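Local coordinates for NADH kinase POS5, mitochondrial (Saccharomyces cerevisiae, PDB 3AFO), which phosphorylates NADH and, with about half the preference, NAD(+) at the expense of ATP, serving as a key source of the cellular reductant NADPH, at residues F223-T228 with L269-L274; P257-T262 with S280-K285. All blocks are in the same frame, centred on the assembly; numbering follows the deposited sequence.

Contact 1 of 2, residues F223-T228 with L269-L274; sequences FLTRTT and LSFRPL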
loop_
_atom_site.group_PDB
_atom_site.type_symbol
_atom_site.label_atom_id
_atom_site.label_comp_id
_atom_site.label_asym_id
_atom_site.label_seq_id
_atom_site.Cartn_x
_atom_site.Cartn_y
_atom_site.Cartn_z
ATOM N N PHE A 223 -16.105 -18.727 -8.660
ATOM C CA PHE A 223 -14.910 -18.780 -7.849
ATOM C C PHE A 223 -14.047 -17.556 -8.153
ATOM O O PHE A 223 -13.733 -17.282 -9.318
ATOM C CB PHE A 223 -14.141 -20.068 -8.122
ATOM C CG PHE A 223 -12.863 -20.164 -7.371
ATOM C CD1 PHE A 223 -12.862 -20.360 -5.988
ATOM C CD2 PHE A 223 -11.646 -20.045 -8.038
ATOM C CE1 PHE A 223 -11.664 -20.456 -5.288
ATOM C CE2 PHE A 223 -10.450 -20.145 -7.340
ATOM C CZ PHE A 223 -10.465 -20.353 -5.974
ATOM N N LEU A 224 -13.714 -16.802 -7.106
ATOM C CA LEU A 224 -12.863 -15.620 -7.252
ATOM C C LEU A 224 -11.417 -15.989 -7.019
ATOM O O LEU A 224 -10.583 -15.842 -7.900
ATOM C CB LEU A 224 -13.268 -14.482 -6.293
ATOM C CG LEU A 224 -12.268 -13.316 -6.186
ATOM C CD1 LEU A 224 -12.285 -12.430 -7.441
ATOM C CD2 LEU A 224 -12.516 -12.498 -4.947
ATOM N N THR A 225 -11.117 -16.472 -5.816
ATOM C CA THR A 225 -9.744 -16.729 -5.465
ATOM C C THR A 225 -9.671 -17.545 -4.184
ATOM O O THR A 225 -10.616 -17.549 -3.386
ATOM C CB THR A 225 -8.966 -15.371 -5.275
ATOM O OG1 THR A 225 -7.559 -15.611 -5.341
ATOM C CG2 THR A 225 -9.335 -14.690 -3.949
ATOM N N ARG A 226 -8.547 -18.229 -4.010
ATOM C CA ARG A 226 -8.143 -18.768 -2.708
ATOM C C ARG A 226 -7.147 -17.818 -2.069
ATOM O O ARG A 226 -6.155 -17.434 -2.698
ATOM C CB ARG A 226 -7.463 -20.128 -2.879
ATOM C CG ARG A 226 -6.735 -20.634 -1.633
ATOM C CD ARG A 226 -7.487 -21.789 -0.982
ATOM N NE ARG A 226 -6.535 -22.752 -0.480
ATOM C CZ ARG A 226 -6.818 -23.996 -0.116
ATOM N NH1 ARG A 226 -8.062 -24.487 -0.175
ATOM N NH2 ARG A 226 -5.833 -24.750 0.307
ATOM N N THR A 227 -7.388 -17.441 -0.822
ATOM C CA THR A 227 -6.397 -16.652 -0.112
ATOM C C THR A 227 -5.862 -17.415 1.103
ATOM O O THR A 227 -6.633 -18.053 1.839
ATOM C CB THR A 227 -6.917 -15.246 0.270
ATOM O OG1 THR A 227 -5.898 -14.528 0.989
ATOM C CG2 THR A 227 -8.195 -15.324 1.123
ATOM N N THR A 228 -4.548 -17.324 1.293
ATOM C CA THR A 228 -3.840 -17.864 2.454
ATOM C C THR A 228 -3.315 -16.662 3.238
ATOM O O THR A 228 -2.464 -15.915 2.740
ATOM C CB THR A 228 -2.694 -18.778 2.001
ATOM O OG1 THR A 228 -3.242 -19.911 1.318
ATOM C CG2 THR A 228 -1.862 -19.264 3.184
ATOM N N LEU A 269 1.320 -10.781 -3.175
ATOM C CA LEU A 269 1.702 -9.409 -3.496
ATOM C C LEU A 269 0.578 -8.684 -4.229
ATOM O O LEU A 269 0.659 -7.476 -4.453
ATOM C CB LEU A 269 2.978 -9.410 -4.335
ATOM C CG LEU A 269 4.273 -9.798 -3.602
ATOM C CD1 LEU A 269 5.429 -9.859 -4.606
ATOM C CD2 LEU A 269 4.603 -8.821 -2.458
ATOM N N SER A 270 -0.482 -9.402 -4.586
ATOM C CA SER A 270 -1.465 -8.846 -5.524
ATOM C C SER A 270 -2.930 -8.877 -5.086
ATOM O O SER A 270 -3.824 -8.719 -5.926
ATOM C CB SER A 270 -1.327 -9.536 -6.880
ATOM O OG SER A 270 -1.342 -10.954 -6.744
ATOM N N PHE A 271 -3.191 -9.091 -3.797
ATOM C CA PHE A 271 -4.575 -9.037 -3.299
ATOM C C PHE A 271 -4.911 -7.590 -2.966
ATOM O O PHE A 271 -4.924 -7.184 -1.795
ATOM C CB PHE A 271 -4.802 -9.956 -2.083
ATOM C CG PHE A 271 -6.273 -10.252 -1.784
ATOM C CD1 PHE A 271 -6.644 -11.482 -1.230
ATOM C CD2 PHE A 271 -7.269 -9.312 -2.028
ATOM C CE1 PHE A 271 -7.998 -11.764 -0.945
ATOM C CE2 PHE A 271 -8.624 -9.580 -1.744
ATOM C CZ PHE A 271 -8.983 -10.803 -1.204
ATOM N N ARG A 272 -5.161 -6.805 -4.013
ATOM C CA ARG A 272 -5.567 -5.413 -3.852
ATOM C C ARG A 272 -6.998 -5.423 -3.311
ATOM O O ARG A 272 -7.809 -6.215 -3.778
ATOM C CB ARG A 272 -5.531 -4.703 -5.224
ATOM C CG ARG A 272 -5.726 -3.167 -5.193
ATOM C CD ARG A 272 -4.559 -2.444 -4.501
ATOM N NE ARG A 272 -3.283 -2.560 -5.225
ATOM C CZ ARG A 272 -2.888 -1.735 -6.200
ATOM N NH1 ARG A 272 -3.670 -0.740 -6.597
ATOM N NH2 ARG A 272 -1.704 -1.899 -6.790
ATOM N N PRO A 273 -7.325 -4.541 -2.342
ATOM C CA PRO A 273 -8.693 -4.538 -1.801
ATOM C C PRO A 273 -9.745 -4.343 -2.896
ATOM O O PRO A 273 -9.494 -3.622 -3.873
ATOM C CB PRO A 273 -8.687 -3.340 -0.835
ATOM C CG PRO A 273 -7.247 -3.186 -0.435
ATOM C CD PRO A 273 -6.478 -3.516 -1.699
ATOM N N LEU A 274 -10.889 -5.009 -2.749
ATOM C CA LEU A 274 -11.963 -4.952 -3.751
ATOM C C LEU A 274 -13.168 -4.185 -3.231
ATOM O O LEU A 274 -13.483 -4.251 -2.036
ATOM C CB LEU A 274 -12.432 -6.371 -4.133
ATOM C CG LEU A 274 -11.451 -7.363 -4.763
ATOM C CD1 LEU A 274 -12.190 -8.689 -5.057
ATOM C CD2 LEU A 274 -10.752 -6.807 -6.035
#
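F271 meets T227 and T225 in this buried contact, where the strand 223-228 faces the loop that leads into strand 274-277. The side chains of F271 and T227 cross at about a right angle, and T227 meets the phenyl ring at its rim: CB of T227 lies in the ring plane 3.8 Å from F271 CE1, while T227 OG1 sits near that plane, 3.8 Å from F271 CD1. The hydroxyl is turned to this edge because OG1 stands anti to the backbone N of T227 (chi1 179°). T225 adds a looser touch, its methyl CG2 4.4 Å from F271 CE1 and approaching the ring obliquely. Without the ring, as with an alanine here, the side chain of T227 would probably face a gap, and F374 of the second subunit, edge-to-face with F271, would probably lose its aromatic partner.

The second group is purely aliphatic. L224 and L274 reach toward each other tip to tip, CD2 of L224 lying 3.8 Å from CD1 of L274. L224 belongs to a classic beta bulge, in which L224 and T225 both face I217 on the neighbouring strand, so two successive side chains turn toward the loop.

F271 itself is the centre of an inverse gamma turn. The polar end of T225 is engaged elsewhere, OG1 hydrogen-bonding to ND2 of N375 of the second subunit, and L274 continues the sheet into that subunit through a parallel ladder. With only van der Waals contacts between them, strand and loop are joined here by shape and by burial of largely apolar surface at a subunit interface.

Contact 2 of 2, residues P257-T262 with S280-K285; sequences PAILMT and SHIRIK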
loop_
_atom_site.group_PDB
_atom_site.type_symbol
_atom_site.label_atom_id
_atom_site.label_comp_id
_atom_site.label_asym_id
_atom_site.label_seq_id
_atom_site.Cartn_x
_atom_site.Cartn_y
_atom_site.Cartn_z
ATOM N N PRO A 257 -23.359 2.697 -2.094
ATOM C CA PRO A 257 -23.800 1.319 -1.906
ATOM C C PRO A 257 -22.731 0.349 -2.411
ATOM O O PRO A 257 -22.524 0.231 -3.610
ATOM C CB PRO A 257 -25.074 1.220 -2.765
ATOM C CG PRO A 257 -25.172 2.492 -3.546
ATOM C CD PRO A 257 -23.908 3.281 -3.333
ATOM N N ALA A 258 -22.056 -0.325 -1.491
ATOM C CA ALA A 258 -20.960 -1.236 -1.830
ATOM C C ALA A 258 -20.688 -2.157 -0.659
ATOM O O ALA A 258 -21.110 -1.874 0.463
ATOM C CB ALA A 258 -19.698 -0.440 -2.145
ATOM N N ILE A 259 -20.002 -3.261 -0.937
ATOM C CA ILE A 259 -19.457 -4.124 0.087
ATOM C C ILE A 259 -17.958 -4.135 -0.136
ATOM O O ILE A 259 -17.502 -4.360 -1.264
ATOM C CB ILE A 259 -19.982 -5.581 -0.036
ATOM C CG1 ILE A 259 -21.516 -5.608 0.034
ATOM C CG2 ILE A 259 -19.322 -6.486 1.039
ATOM C CD1 ILE A 259 -22.151 -6.989 -0.256
ATOM N N LEU A 260 -17.193 -3.904 0.926
ATOM C CA LEU A 260 -15.733 -3.993 0.838
ATOM C C LEU A 260 -15.284 -5.413 1.097
ATOM O O LEU A 260 -15.784 -6.065 2.014
ATOM C CB LEU A 260 -15.050 -3.063 1.861
ATOM C CG LEU A 260 -15.059 -1.552 1.571
ATOM C CD1 LEU A 260 -16.406 -0.894 1.923
ATOM C CD2 LEU A 260 -13.933 -0.858 2.324
ATOM N N MET A 261 -14.339 -5.887 0.293
ATOM C CA MET A 261 -13.632 -7.132 0.570
ATOM C C MET A 261 -12.154 -6.807 0.738
ATOM O O MET A 261 -11.482 -6.455 -0.232
ATOM C CB MET A 261 -13.832 -8.152 -0.557
ATOM C CG MET A 261 -13.094 -9.474 -0.327
ATOM S SD MET A 261 -13.431 -10.646 -1.649
ATOM C CE MET A 261 -15.149 -11.067 -1.302
ATOM N N THR A 262 -11.649 -6.923 1.966
ATOM C CA THR A 262 -10.278 -6.481 2.260
ATOM C C THR A 262 -9.484 -7.608 2.905
ATOM O O THR A 262 -9.900 -8.119 3.942
ATOM C CB THR A 262 -10.279 -5.250 3.218
ATOM O OG1 THR A 262 -11.098 -4.209 2.671
ATOM C CG2 THR A 262 -8.848 -4.716 3.472
ATOM N N SER A 280 -24.171 -7.879 -4.442
ATOM C CA SER A 280 -23.312 -9.077 -4.494
ATOM C C SER A 280 -23.720 -10.199 -3.546
ATOM O O SER A 280 -24.246 -9.943 -2.479
ATOM C CB SER A 280 -21.866 -8.703 -4.173
ATOM O OG SER A 280 -21.330 -7.879 -5.178
ATOM N N HIS A 281 -23.438 -11.432 -3.958
ATOM C CA HIS A 281 -23.649 -12.626 -3.160
ATOM C C HIS A 281 -22.253 -13.189 -2.911
ATOM O O HIS A 281 -21.532 -13.535 -3.854
ATOM C CB HIS A 281 -24.512 -13.615 -3.957
ATOM C CG HIS A 281 -24.730 -14.931 -3.278
ATOM N ND1 HIS A 281 -23.851 -15.987 -3.402
ATOM C CD2 HIS A 281 -25.733 -15.368 -2.476
ATOM C CE1 HIS A 281 -24.300 -17.017 -2.702
ATOM N NE2 HIS A 281 -25.443 -16.668 -2.131
ATOM N N ILE A 282 -21.853 -13.240 -1.652
ATOM C CA ILE A 282 -20.499 -13.640 -1.304
ATOM C C ILE A 282 -20.557 -14.910 -0.487
ATOM O O ILE A 282 -21.310 -14.990 0.490
ATOM C CB ILE A 282 -19.755 -12.542 -0.496
ATOM C CG1 ILE A 282 -19.740 -11.220 -1.289
ATOM C CG2 ILE A 282 -18.314 -13.004 -0.154
ATOM C CD1 ILE A 282 -19.281 -9.985 -0.504
ATOM N N ARG A 283 -19.784 -15.903 -0.907
ATOM C CA ARG A 283 -19.633 -17.130 -0.147
ATOM C C ARG A 283 -18.158 -17.372 0.110
ATOM O O ARG A 283 -17.338 -17.296 -0.824
ATOM C CB ARG A 283 -20.262 -18.324 -0.897
ATOM C CG ARG A 283 -20.066 -19.680 -0.201
ATOM C CD ARG A 283 -20.841 -20.787 -0.910
ATOM N NE ARG A 283 -20.321 -21.087 -2.241
ATOM C CZ ARG A 283 -19.535 -22.122 -2.522
ATOM N NH1 ARG A 283 -19.163 -22.963 -1.561
ATOM N NH2 ARG A 283 -19.119 -22.321 -3.764
ATOM N N ILE A 284 -17.830 -17.649 1.373
ATOM C CA ILE A 284 -16.466 -17.999 1.774
ATOM C C ILE A 284 -16.437 -19.354 2.502
ATOM O O ILE A 284 -17.079 -19.525 3.536
ATOM C CB ILE A 284 -15.795 -16.879 2.625
ATOM C CG1 ILE A 284 -15.789 -15.547 1.852
ATOM C CG2 ILE A 284 -14.369 -17.302 3.048
ATOM C CD1 ILE A 284 -15.168 -14.363 2.614
ATOM N N LYS A 285 -15.726 -20.314 1.917
ATOM C CA LYS A 285 -15.581 -21.640 2.493
ATOM C C LYS A 285 -14.189 -21.803 3.112
ATOM O O LYS A 285 -13.180 -21.428 2.500
ATOM C CB LYS A 285 -15.803 -22.697 1.416
ATOM C CG LYS A 285 -15.911 -24.131 1.937
ATOM C CD LYS A 285 -16.278 -25.073 0.778
ATOM C CE LYS A 285 -16.492 -26.508 1.256
ATOM N NZ LYS A 285 -16.711 -27.419 0.082
#
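Two sheets of the ATP-NAD kinase C-terminal domain pack face to face at this contact, strand 258-266 belonging to one and strand 282-286 to the other. I282 meets both I259 and M261, each with a different branch. CD1 of I282 meets the gamma methyl CG2 of I259 at 3.8 Å, the two side chains pointing at each other tip to tip. CG2 of I282 takes the terminal methyl CE of M261 at 3.9 Å, and here the side chains slide past one another in opposite directions. M261 runs extended through its first two torsions and then bends at the sulfur (chi3 -71°), which brings CE round to I282. At the other end, CD1 of I259 lies 4.3 Å from CB of S280 and 4.2 Å from the carbonyl O of S280; the S280 hydroxyl is hydrogen-bonded to the carbonyl O of P277.

L276 of strand 274-277 packs against both M261 and I282, extending the apolar layer. On the far side of strand 282-286, R283 forms a salt bridge with E316. All four touching residues are buried, and the side-chain contacts are all between carbon atoms, M261 taking part through its methyl, consistent with the two sheets being joined here by apolar packing.

The centres of contact 1 and contact 2 lie 12 Å apart on the same side of the chain's centre, both within the ATP-NAD kinase C-terminal domain. Their segments alternate along the chain, 223-228, 257-262, 269-274 and 280-285, so the two pairings interlock. They also meet directly: the backbone N of L274 probably donates a hydrogen bond to O of M261 (3.0 Å), pairing strands 274-277 and 258-266 as neighbours in the six-stranded sheet, and SD of M261 packs 3.9 Å from CD2 of L224. The apolar interior between the two sheets thus continues from contact 2 into contact 1; both contacts also touch the second subunit.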